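Local atomic coordinates of beta-L-arabinobiosidase (Bacteroides thetaiotaomicron, PDB entry 5MQR), a protein that probably hydrolyses glycosidic bonds of plant pectin as a beta-L-arabinobiosidase, and may also have sialidase activity. Residues L707-I712 and H733-R737; V688-M692 and Q730-T734; M747-S752 and E781-W785; W677-H682 and R1014-H1018. All blocks are in the same frame, centred on the assembly; numbering follows the deposited sequence.

Contact 1. Residues L707-I712 and H733-R737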
# COMPACT_ATOMS: atom_id res chain seq x y z
N LEU A 707 32.89 -27.68 -10.43
CA LEU A 707 32.24 -26.74 -11.34
C LEU A 707 31.95 -27.37 -12.70
O LEU A 707 32.81 -28.02 -13.28
CB LEU A 707 33.09 -25.49 -11.50
CG LEU A 707 33.28 -24.66 -10.23
CD1 LEU A 707 34.30 -23.55 -10.47
CD2 LEU A 707 31.96 -24.08 -9.74
N ILE A 708 30.72 -27.18 -13.16
CA ILE A 708 30.28 -27.62 -14.47
C ILE A 708 29.72 -26.40 -15.23
O ILE A 708 28.86 -25.68 -14.72
CB ILE A 708 29.21 -28.71 -14.30
CG1 ILE A 708 29.82 -29.95 -13.64
CG2 ILE A 708 28.58 -29.05 -15.64
CD1 ILE A 708 28.80 -30.93 -13.12
N ALA A 709 30.18 -26.20 -16.47
CA ALA A 709 29.90 -24.97 -17.22
C ALA A 709 28.57 -24.90 -17.96
O ALA A 709 28.19 -23.85 -18.47
CB ALA A 709 31.00 -24.72 -18.23
N CYS A 710 27.91 -26.04 -18.06
CA CYS A 710 26.73 -26.20 -18.92
C CYS A 710 25.68 -25.11 -18.73
O CYS A 710 25.23 -24.52 -19.72
CB CYS A 710 26.11 -27.58 -18.67
SG CYS A 710 24.61 -27.83 -19.60
N ALA A 711 25.31 -24.85 -17.47
CA ALA A 711 24.21 -23.94 -17.11
C ALA A 711 24.63 -22.56 -16.54
O ALA A 711 23.82 -21.88 -15.89
CB ALA A 711 23.27 -24.64 -16.13
N ILE A 712 25.86 -22.12 -16.80
CA ILE A 712 26.33 -20.82 -16.29
C ILE A 712 25.38 -19.68 -16.67
O ILE A 712 25.10 -18.80 -15.85
CB ILE A 712 27.76 -20.47 -16.74
CG1 ILE A 712 28.77 -21.49 -16.17
CG2 ILE A 712 28.12 -19.07 -16.25
CD1 ILE A 712 30.16 -21.38 -16.73
N HIS A 733 33.98 -14.34 -11.54
CA HIS A 733 35.45 -14.24 -11.56
C HIS A 733 36.11 -15.61 -11.39
O HIS A 733 37.12 -15.87 -12.00
CB HIS A 733 35.98 -13.22 -10.55
CG HIS A 733 35.69 -11.79 -10.92
ND1 HIS A 733 35.78 -10.75 -10.01
CD2 HIS A 733 35.28 -11.24 -12.09
CE1 HIS A 733 35.44 -9.62 -10.61
NE2 HIS A 733 35.14 -9.89 -11.87
N THR A 734 35.49 -16.49 -10.61
CA THR A 734 36.00 -17.85 -10.43
C THR A 734 36.06 -18.62 -11.77
O THR A 734 37.06 -19.26 -12.06
CB THR A 734 35.14 -18.59 -9.40
OG1 THR A 734 35.35 -18.01 -8.10
CG2 THR A 734 35.47 -20.06 -9.36
N TRP A 735 34.98 -18.54 -12.57
CA TRP A 735 34.97 -19.15 -13.90
C TRP A 735 36.05 -18.59 -14.80
O TRP A 735 36.71 -19.36 -15.50
CB TRP A 735 33.60 -19.03 -14.60
CG TRP A 735 32.63 -20.08 -14.22
CD1 TRP A 735 31.48 -19.91 -13.52
CD2 TRP A 735 32.73 -21.48 -14.50
NE1 TRP A 735 30.84 -21.11 -13.35
CE2 TRP A 735 31.60 -22.10 -13.93
CE3 TRP A 735 33.66 -22.27 -15.17
CZ2 TRP A 735 31.37 -23.47 -14.03
CZ3 TRP A 735 33.44 -23.63 -15.26
CH2 TRP A 735 32.30 -24.21 -14.71
N TYR A 736 36.24 -17.27 -14.79
CA TYR A 736 37.11 -16.62 -15.80
C TYR A 736 38.56 -16.39 -15.36
O TYR A 736 39.44 -16.24 -16.20
CB TYR A 736 36.49 -15.32 -16.30
CG TYR A 736 35.29 -15.56 -17.18
CD1 TYR A 736 34.01 -15.67 -16.64
CD2 TYR A 736 35.42 -15.70 -18.56
CE1 TYR A 736 32.90 -15.91 -17.44
CE2 TYR A 736 34.32 -15.94 -19.37
CZ TYR A 736 33.06 -16.03 -18.81
OH TYR A 736 31.97 -16.27 -19.60
N ARG A 737 38.79 -16.36 -14.05
CA ARG A 737 40.12 -16.08 -13.51
C ARG A 737 40.56 -17.05 -12.42
O ARG A 737 41.61 -16.87 -11.83
CB ARG A 737 40.13 -14.65 -12.96
CG ARG A 737 39.91 -13.61 -14.04
CD ARG A 737 39.32 -12.34 -13.48
NE ARG A 737 38.91 -11.45 -14.56
CZ ARG A 737 38.54 -10.18 -14.39
NH1 ARG A 737 38.50 -9.63 -13.19
NH2 ARG A 737 38.21 -9.45 -15.45
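I712 lays its terminal methyl CD1 over one face of the W735 indole, 3.3 Å from the centroid of the five-membered ring and 15° off the ring normal, a CH-pi contact. The far end of the same ring is met by the chain before I712. There L707 CB stands 3.5 Å from W735 CH2, and the backbone of the next two residues comes just as near, with I708 O 3.4 Å from W735 CZ2. A709, with no more than a methyl, lets the backbone approach this closely. Beside the indole, L707 CD1 touches the methyl CG2 of T734 at 3.8 Å, the two side chains crossing at about a right angle.

Behind this shell, a type I turn from A709 to I712 brings I712 round to the ring, and A711 takes the N-cap position of helix 712-719. W735 projects from helix 726-737, its CG anti to the carbonyl carbon (chi1 -84°), which carries the broad ring across to the loop.

Loop and helix belong to a helical module consistent with an (alpha/alpha)6 barrel. Every touching residue is buried, and the side chains meet through apolar and CH-pi contacts. Cohesion therefore rests on the shape of the indole and the removal of hydrocarbon from water.

Contact 2. Residues V688-M692 and Q730-T734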
# COMPACT_ATOMS: atom_id res chain seq x y z
N VAL A 688 39.78 -19.47 -4.47
CA VAL A 688 39.73 -18.22 -5.25
C VAL A 688 38.43 -17.41 -5.09
O VAL A 688 38.18 -16.48 -5.85
CB VAL A 688 40.01 -18.48 -6.73
CG1 VAL A 688 41.43 -19.04 -6.87
CG2 VAL A 688 38.97 -19.42 -7.36
N GLY A 689 37.62 -17.73 -4.09
CA GLY A 689 36.34 -17.08 -3.89
C GLY A 689 35.19 -18.01 -4.22
O GLY A 689 35.38 -19.18 -4.54
N TYR A 690 33.97 -17.47 -4.14
CA TYR A 690 32.78 -18.27 -4.33
C TYR A 690 32.67 -18.83 -5.74
O TYR A 690 33.03 -18.16 -6.71
CB TYR A 690 31.52 -17.46 -4.02
CG TYR A 690 31.35 -17.01 -2.57
CD1 TYR A 690 31.17 -17.93 -1.53
CD2 TYR A 690 31.29 -15.65 -2.25
CE1 TYR A 690 30.94 -17.52 -0.22
CE2 TYR A 690 31.09 -15.23 -0.93
CZ TYR A 690 30.92 -16.17 0.07
OH TYR A 690 30.72 -15.76 1.36
N GLY A 691 32.21 -20.08 -5.80
CA GLY A 691 31.85 -20.76 -7.03
C GLY A 691 30.37 -21.10 -6.96
O GLY A 691 29.78 -21.00 -5.88
N MSE A 692 29.79 -21.45 -8.11
CA MSE A 692 28.40 -21.94 -8.20
C MSE A 692 28.35 -23.28 -8.89
O MSE A 692 28.67 -23.40 -10.09
CB MSE A 692 27.44 -20.95 -8.85
CG MSE A 692 26.04 -21.51 -8.96
SE MSE A 692 24.71 -20.06 -9.12
CE MSE A 692 24.50 -19.51 -7.22
N GLN A 730 32.05 -12.97 -7.52
CA GLN A 730 33.03 -14.03 -7.30
C GLN A 730 32.79 -15.26 -8.16
O GLN A 730 33.74 -15.81 -8.74
CB GLN A 730 33.12 -14.39 -5.81
CG GLN A 730 33.78 -13.27 -4.99
CD GLN A 730 33.94 -13.59 -3.52
OE1 GLN A 730 34.24 -14.73 -3.12
NE2 GLN A 730 33.75 -12.57 -2.69
N ILE A 731 31.53 -15.69 -8.26
CA ILE A 731 31.13 -16.82 -9.10
C ILE A 731 31.61 -16.66 -10.53
O ILE A 731 32.16 -17.59 -11.10
CB ILE A 731 29.60 -17.05 -9.09
CG1 ILE A 731 29.17 -17.67 -7.75
CG2 ILE A 731 29.15 -17.96 -10.22
CD1 ILE A 731 27.72 -17.38 -7.40
N ILE A 732 31.35 -15.49 -11.10
CA ILE A 732 31.83 -15.15 -12.43
C ILE A 732 33.36 -15.08 -12.46
O ILE A 732 33.98 -15.71 -13.33
CB ILE A 732 31.18 -13.83 -12.93
CG1 ILE A 732 29.69 -14.08 -13.20
CG2 ILE A 732 31.85 -13.29 -14.20
CD1 ILE A 732 28.89 -12.82 -13.36
N HIS A 733 33.98 -14.34 -11.54
CA HIS A 733 35.45 -14.24 -11.56
C HIS A 733 36.11 -15.61 -11.39
O HIS A 733 37.12 -15.87 -12.00
CB HIS A 733 35.98 -13.22 -10.55
CG HIS A 733 35.69 -11.79 -10.92
ND1 HIS A 733 35.78 -10.75 -10.01
CD2 HIS A 733 35.28 -11.24 -12.09
CE1 HIS A 733 35.44 -9.62 -10.61
NE2 HIS A 733 35.14 -9.89 -11.87
N THR A 734 35.49 -16.49 -10.61
CA THR A 734 36.00 -17.85 -10.43
C THR A 734 36.06 -18.62 -11.77
O THR A 734 37.06 -19.26 -12.06
CB THR A 734 35.14 -18.59 -9.40
OG1 THR A 734 35.35 -18.01 -8.10
CG2 THR A 734 35.47 -20.06 -9.36
O HOH W 1 36.50 -15.52 -7.66
O HOH W 2 31.86 -20.36 -10.34
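Y690 and Q730 join a short beta hairpin, strands 683-684 and 691-692, to helix 726-737. The Q730 chain is extended beyond CG (chi2 -178°), long enough to carry its amide up to the hairpin turn, where OE1 accepts the backbone N-H of Y690 at 2.9 Å, nearly straight at 159°. The donor is slightly tilted from the carbonyl plane. The amide and ring planes are only 19° apart, but Q730 OE1 comes to Y690 CD2 obliquely, at 3.2 Å. Shortened to an alanine, this position would probably leave Y690 N without its acceptor and open a gap beside the tyrosine ring.

Glycine suits position 689 twice over: its backbone angles would press a CB against the preceding carbonyl, and that CB would also clash with Q730 OE1. One helical turn on from Q730, T734 OG1 lies 2.7 Å from Y690 O, with Q730 O also close by. A water donates both to this OG1 and to V688 O, tying in the exposed start of the turn.

Deeper in, the beta-branched I731 packs on M692, a selenomethionine, its CG2 3.7 Å from M692 CB, while its CD1 reaches the M692 methyl, brought there by the bend at the end of that side chain. A second water bridges the two backbones, accepting from M692 N at 3.2 Å and donating to I731 O at 2.9 Å.

Contact 3. Residues M747-S752 and E781-W785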
# COMPACT_ATOMS: atom_id res chain seq x y z
N MSE A 747 35.42 -24.91 -19.40
CA MSE A 747 34.51 -24.04 -20.18
C MSE A 747 34.43 -24.49 -21.63
O MSE A 747 33.41 -24.29 -22.29
CB MSE A 747 34.93 -22.57 -20.10
CG MSE A 747 34.71 -22.05 -18.68
SE MSE A 747 34.90 -20.11 -18.52
CE MSE A 747 33.11 -19.78 -19.27
N ASP A 748 35.50 -25.10 -22.15
CA ASP A 748 35.46 -25.63 -23.50
C ASP A 748 34.55 -26.87 -23.67
O ASP A 748 34.35 -27.30 -24.79
CB ASP A 748 36.90 -25.81 -24.10
CG ASP A 748 37.71 -26.95 -23.47
OD1 ASP A 748 37.18 -27.80 -22.70
OD2 ASP A 748 38.92 -27.01 -23.77
N LYS A 749 33.97 -27.41 -22.59
CA LYS A 749 33.15 -28.61 -22.67
C LYS A 749 31.67 -28.32 -22.90
O LYS A 749 30.92 -29.24 -23.18
CB LYS A 749 33.30 -29.48 -21.41
CG LYS A 749 34.71 -30.02 -21.16
CD LYS A 749 35.13 -31.00 -22.23
CE LYS A 749 36.50 -31.60 -21.93
NZ LYS A 749 37.09 -32.14 -23.19
N PHE A 750 31.25 -27.06 -22.76
CA PHE A 750 29.85 -26.71 -22.96
C PHE A 750 29.68 -25.38 -23.68
O PHE A 750 30.42 -24.41 -23.42
CB PHE A 750 29.10 -26.67 -21.62
CG PHE A 750 29.00 -28.01 -20.95
CD1 PHE A 750 28.05 -28.94 -21.37
CD2 PHE A 750 29.86 -28.36 -19.93
CE1 PHE A 750 27.96 -30.19 -20.77
CE2 PHE A 750 29.77 -29.60 -19.32
CZ PHE A 750 28.82 -30.52 -19.74
N SER A 751 28.69 -25.35 -24.58
CA SER A 751 28.31 -24.14 -25.27
C SER A 751 28.04 -23.04 -24.26
O SER A 751 27.69 -23.30 -23.10
CB SER A 751 27.06 -24.37 -26.12
OG SER A 751 27.24 -25.41 -27.06
N SER A 752 28.21 -21.80 -24.71
CA SER A 752 28.13 -20.62 -23.84
C SER A 752 27.29 -19.49 -24.42
O SER A 752 27.50 -19.10 -25.59
CB SER A 752 29.55 -20.09 -23.58
OG SER A 752 29.49 -18.86 -22.90
N GLU A 781 36.82 -15.54 -24.57
CA GLU A 781 35.87 -16.65 -24.66
C GLU A 781 35.25 -16.77 -26.07
O GLU A 781 35.26 -17.86 -26.67
CB GLU A 781 34.78 -16.52 -23.61
CG GLU A 781 33.74 -17.63 -23.64
CD GLU A 781 32.67 -17.47 -22.58
OE1 GLU A 781 32.43 -16.33 -22.11
OE2 GLU A 781 32.04 -18.50 -22.24
N TYR A 782 34.71 -15.65 -26.57
CA TYR A 782 34.04 -15.62 -27.86
C TYR A 782 34.98 -16.12 -28.98
O TYR A 782 34.62 -17.00 -29.75
CB TYR A 782 33.55 -14.20 -28.19
CG TYR A 782 32.68 -14.17 -29.42
CD1 TYR A 782 33.24 -14.23 -30.69
CD2 TYR A 782 31.30 -14.10 -29.32
CE1 TYR A 782 32.44 -14.22 -31.81
CE2 TYR A 782 30.49 -14.08 -30.44
CZ TYR A 782 31.06 -14.15 -31.68
OH TYR A 782 30.24 -14.14 -32.79
N GLN A 783 36.18 -15.56 -29.03
CA GLN A 783 37.14 -15.88 -30.08
C GLN A 783 37.54 -17.37 -30.08
O GLN A 783 37.80 -17.93 -31.15
CB GLN A 783 38.37 -14.95 -30.01
CG GLN A 783 38.08 -13.51 -30.46
CD GLN A 783 39.27 -12.57 -30.27
OE1 GLN A 783 40.32 -12.75 -30.88
NE2 GLN A 783 39.11 -11.56 -29.42
N ARG A 784 37.56 -18.00 -28.89
CA ARG A 784 37.89 -19.41 -28.78
C ARG A 784 36.81 -20.23 -29.48
O ARG A 784 37.13 -21.05 -30.34
CB ARG A 784 38.08 -19.85 -27.31
CG ARG A 784 38.35 -21.34 -27.16
CD ARG A 784 38.61 -21.79 -25.73
NE ARG A 784 37.69 -21.24 -24.73
CZ ARG A 784 36.40 -21.58 -24.59
NH1 ARG A 784 35.82 -22.46 -25.41
NH2 ARG A 784 35.68 -21.02 -23.63
N TRP A 785 35.55 -19.98 -29.14
CA TRP A 785 34.44 -20.67 -29.81
C TRP A 785 34.45 -20.45 -31.33
O TRP A 785 34.25 -21.38 -32.10
CB TRP A 785 33.08 -20.27 -29.21
CG TRP A 785 32.84 -20.87 -27.87
CD1 TRP A 785 32.65 -20.20 -26.68
CD2 TRP A 785 32.77 -22.26 -27.56
NE1 TRP A 785 32.47 -21.10 -25.65
CE2 TRP A 785 32.52 -22.37 -26.16
CE3 TRP A 785 32.88 -23.43 -28.32
CZ2 TRP A 785 32.40 -23.60 -25.52
CZ3 TRP A 785 32.76 -24.67 -27.68
CH2 TRP A 785 32.52 -24.74 -26.28
O HOH W 3 32.85 -20.98 -22.80
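W785 pushes the benzo end of its indole among the backbone carbonyls of 747-752: F750 O lies 3.0 Å from W785 CZ2, M747 O is 3.5 Å from the same CZ2 and D748 O 3.5 Å from W785 CH2, all obliquely. Over one face of the indole sits R784 NH1, near the rim. The guanidinium in turn has D748 N over one of its faces, while W785 CZ2 and a water lie at its edge, in plane. R784 gets there by a chain that starts extended and bends at chi3 (45°).

That water accepts from R784 NH2 and from W785 NE1, both at 2.9 Å, and lies 2.7 Å from E781 OE2. The same carboxylate oxygen takes the hydroxyl proton of S752, OG to OE2 2.7 Å, arriving from above the carboxylate plane, 53° out of it. N754 ND2 also bonds to OE2, and Y736 OH holds OE1, so the buried glutamate has partners on both oxygens. M747, a selenomethionine, adds its methyl CE beside the carboxylate.

In this helical module, consistent with an (alpha/alpha)6 barrel, the contact joins helix 768-788 to the loop before helix 754-765. M747 rests on W735 and Y736 of helix 726-737, and W785 and S751 reach helix 820-839.

Contact 4. Residues W677-H682 and R1014-H1018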
# COMPACT_ATOMS: atom_id res chain seq x y z
N TRP A 677 15.92 -20.79 -1.93
CA TRP A 677 16.48 -21.62 -0.87
C TRP A 677 17.35 -22.74 -1.46
O TRP A 677 18.37 -23.13 -0.90
CB TRP A 677 15.32 -22.20 -0.04
CG TRP A 677 15.69 -23.15 1.06
CD1 TRP A 677 16.01 -22.83 2.35
CD2 TRP A 677 15.68 -24.56 1.00
NE1 TRP A 677 16.23 -23.97 3.08
CE2 TRP A 677 16.04 -25.05 2.27
CE3 TRP A 677 15.44 -25.48 -0.03
CZ2 TRP A 677 16.15 -26.41 2.55
CZ3 TRP A 677 15.55 -26.83 0.25
CH2 TRP A 677 15.89 -27.28 1.54
N SER A 678 16.90 -23.25 -2.59
CA SER A 678 17.62 -24.27 -3.30
C SER A 678 18.89 -23.72 -3.94
O SER A 678 19.96 -24.25 -3.71
CB SER A 678 16.73 -24.84 -4.40
OG SER A 678 17.35 -26.03 -4.79
N LEU A 679 18.75 -22.66 -4.74
CA LEU A 679 19.89 -22.02 -5.40
C LEU A 679 21.00 -21.71 -4.41
O LEU A 679 22.17 -21.92 -4.69
CB LEU A 679 19.47 -20.72 -6.09
CG LEU A 679 20.59 -19.96 -6.79
CD1 LEU A 679 20.99 -20.67 -8.07
CD2 LEU A 679 20.18 -18.54 -7.08
N ARG A 680 20.63 -21.22 -3.23
CA ARG A 680 21.60 -20.84 -2.22
C ARG A 680 22.55 -21.98 -1.81
O ARG A 680 23.72 -21.72 -1.48
CB ARG A 680 20.91 -20.13 -1.03
CG ARG A 680 21.33 -20.56 0.37
CD ARG A 680 20.48 -21.77 0.66
NE ARG A 680 21.08 -22.66 1.55
CZ ARG A 680 20.47 -23.72 2.06
NH1 ARG A 680 19.21 -24.05 1.77
NH2 ARG A 680 21.19 -24.46 2.89
N LYS A 681 22.08 -23.23 -1.88
CA LYS A 681 22.91 -24.39 -1.57
C LYS A 681 24.12 -24.49 -2.46
O LYS A 681 25.12 -25.13 -2.08
CB LYS A 681 22.12 -25.69 -1.70
CG LYS A 681 21.02 -25.89 -0.65
CD LYS A 681 20.16 -27.11 -1.00
CE LYS A 681 19.19 -27.47 0.11
NZ LYS A 681 19.88 -28.07 1.29
N HIS A 682 24.04 -23.88 -3.65
CA HIS A 682 25.07 -24.00 -4.67
C HIS A 682 26.18 -22.97 -4.58
O HIS A 682 27.15 -23.05 -5.33
CB HIS A 682 24.44 -24.05 -6.06
CG HIS A 682 23.62 -25.27 -6.27
ND1 HIS A 682 24.15 -26.44 -6.77
CD2 HIS A 682 22.32 -25.52 -6.00
CE1 HIS A 682 23.20 -27.36 -6.81
NE2 HIS A 682 22.08 -26.83 -6.34
N ARG A 1014 18.70 -34.18 -6.41
CA ARG A 1014 18.14 -33.30 -5.39
C ARG A 1014 18.75 -31.92 -5.48
O ARG A 1014 19.97 -31.79 -5.50
CB ARG A 1014 18.35 -33.87 -3.99
CG ARG A 1014 17.56 -35.13 -3.72
CD ARG A 1014 17.87 -35.69 -2.35
NE ARG A 1014 17.45 -34.77 -1.29
CZ ARG A 1014 17.74 -34.92 0.00
NH1 ARG A 1014 18.44 -35.99 0.42
NH2 ARG A 1014 17.32 -34.02 0.89
N TYR A 1015 17.89 -30.90 -5.54
CA TYR A 1015 18.30 -29.49 -5.57
C TYR A 1015 19.12 -29.14 -6.81
O TYR A 1015 20.02 -28.31 -6.73
CB TYR A 1015 19.08 -29.11 -4.29
CG TYR A 1015 18.46 -29.67 -3.01
CD1 TYR A 1015 17.15 -29.34 -2.64
CD2 TYR A 1015 19.17 -30.53 -2.20
CE1 TYR A 1015 16.56 -29.87 -1.50
CE2 TYR A 1015 18.59 -31.06 -1.04
CZ TYR A 1015 17.28 -30.73 -0.71
OH TYR A 1015 16.74 -31.26 0.43
N TYR A 1016 18.80 -29.73 -7.96
CA TYR A 1016 19.55 -29.49 -9.18
C TYR A 1016 19.47 -28.01 -9.62
O TYR A 1016 18.42 -27.38 -9.60
CB TYR A 1016 19.04 -30.42 -10.28
CG TYR A 1016 19.98 -30.68 -11.44
CD1 TYR A 1016 21.32 -31.06 -11.23
CD2 TYR A 1016 19.52 -30.64 -12.76
CE1 TYR A 1016 22.16 -31.31 -12.28
CE2 TYR A 1016 20.35 -30.93 -13.81
CZ TYR A 1016 21.68 -31.25 -13.56
OH TYR A 1016 22.53 -31.51 -14.62
N ASN A 1017 20.61 -27.48 -10.01
CA ASN A 1017 20.75 -26.08 -10.37
C ASN A 1017 21.21 -25.98 -11.82
O ASN A 1017 22.40 -25.86 -12.10
CB ASN A 1017 21.74 -25.40 -9.42
CG ASN A 1017 21.89 -23.93 -9.72
OD1 ASN A 1017 20.96 -23.29 -10.25
ND2 ASN A 1017 23.07 -23.38 -9.43
N HIS A 1018 20.22 -26.01 -12.71
CA HIS A 1018 20.42 -26.26 -14.12
C HIS A 1018 19.32 -25.58 -14.92
O HIS A 1018 18.96 -26.00 -16.00
CB HIS A 1018 20.34 -27.79 -14.28
CG HIS A 1018 20.81 -28.32 -15.59
ND1 HIS A 1018 19.99 -29.04 -16.42
CD2 HIS A 1018 22.04 -28.33 -16.17
CE1 HIS A 1018 20.67 -29.45 -17.47
NE2 HIS A 1018 21.92 -29.03 -17.35
O HOH W 4 18.39 -25.47 -7.27
O HOH W 5 17.96 -29.85 2.67
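Y1015 receives the end of helix 666-680, fastening it to the loop before helix 1022-1029 in a module consistent with the (alpha/alpha)6 barrel of six-hairpin glycosidases. The aromatic contact is an offset edge-to-face pair: W677 turns its edge toward the Y1015 face, centroids of the W677 six-membered ring and the Y1015 ring 5.7 Å apart and planes at 78°.

K681 supplies the cation-pi part. Its chain runs out over the Y1015 ring, CE 3.6 Å above the Y1015 centroid, and then bends at chi4 (-72°), which leaves NZ still over the face at 4.3 Å from the same centroid. Beyond the ring, Y1015 OH is hydrogen-bonded to E637 OE1. With an alanine at position 1015, the lysine chain would probably lose its aromatic bed and E637 its phenol partner.

Of the direct hydrogen bonds, H682 NE2 donates to Y1015 O at 2.6 Å, in the imidazole plane and nearly along the C=O axis. Its other nitrogen, ND1, is bonded to T693 OG1, so both ends of the ring are held and its rotation is fixed. N1017 then presses CB on one imidazole face, a CH-pi contact 3.4 Å from the H682 centroid, while its ND2 bonds to T693 O and its amide packs on the L679 methyl CD1.

Water and R1014 complete the polar contacts. One water joins S678 OG to Y1016 O. The phenol accepts from R1014 NH2, and a second water accepts from K681 NZ at 3.0 Å and donates to Y1015 OH at 2.9 Å.

From the N terminus, helix 666-680 opens contact 4 at 677-682, which closes only at 1014-1018, tying that helix end to the loop before helix 1022-1029 and enclosing the other three. Contact 2 starts next, at the hairpin segment 688-692, then contact 1 at 707-712. Both tie their loops to helix 726-737 and share H733 and T734, so the loop of contact 1 sits almost wholly within that of contact 2. Contact 3 follows in series, joining 747-752 to helix 768-788. Direct touches knit the set: L707 rests on M692, M692 on N1017 and L679, C710 on F750 and H1018, while Y736 OH meets E781 OE1, probably as a hydrogen bond. Contacts 2 and 3 do not meet.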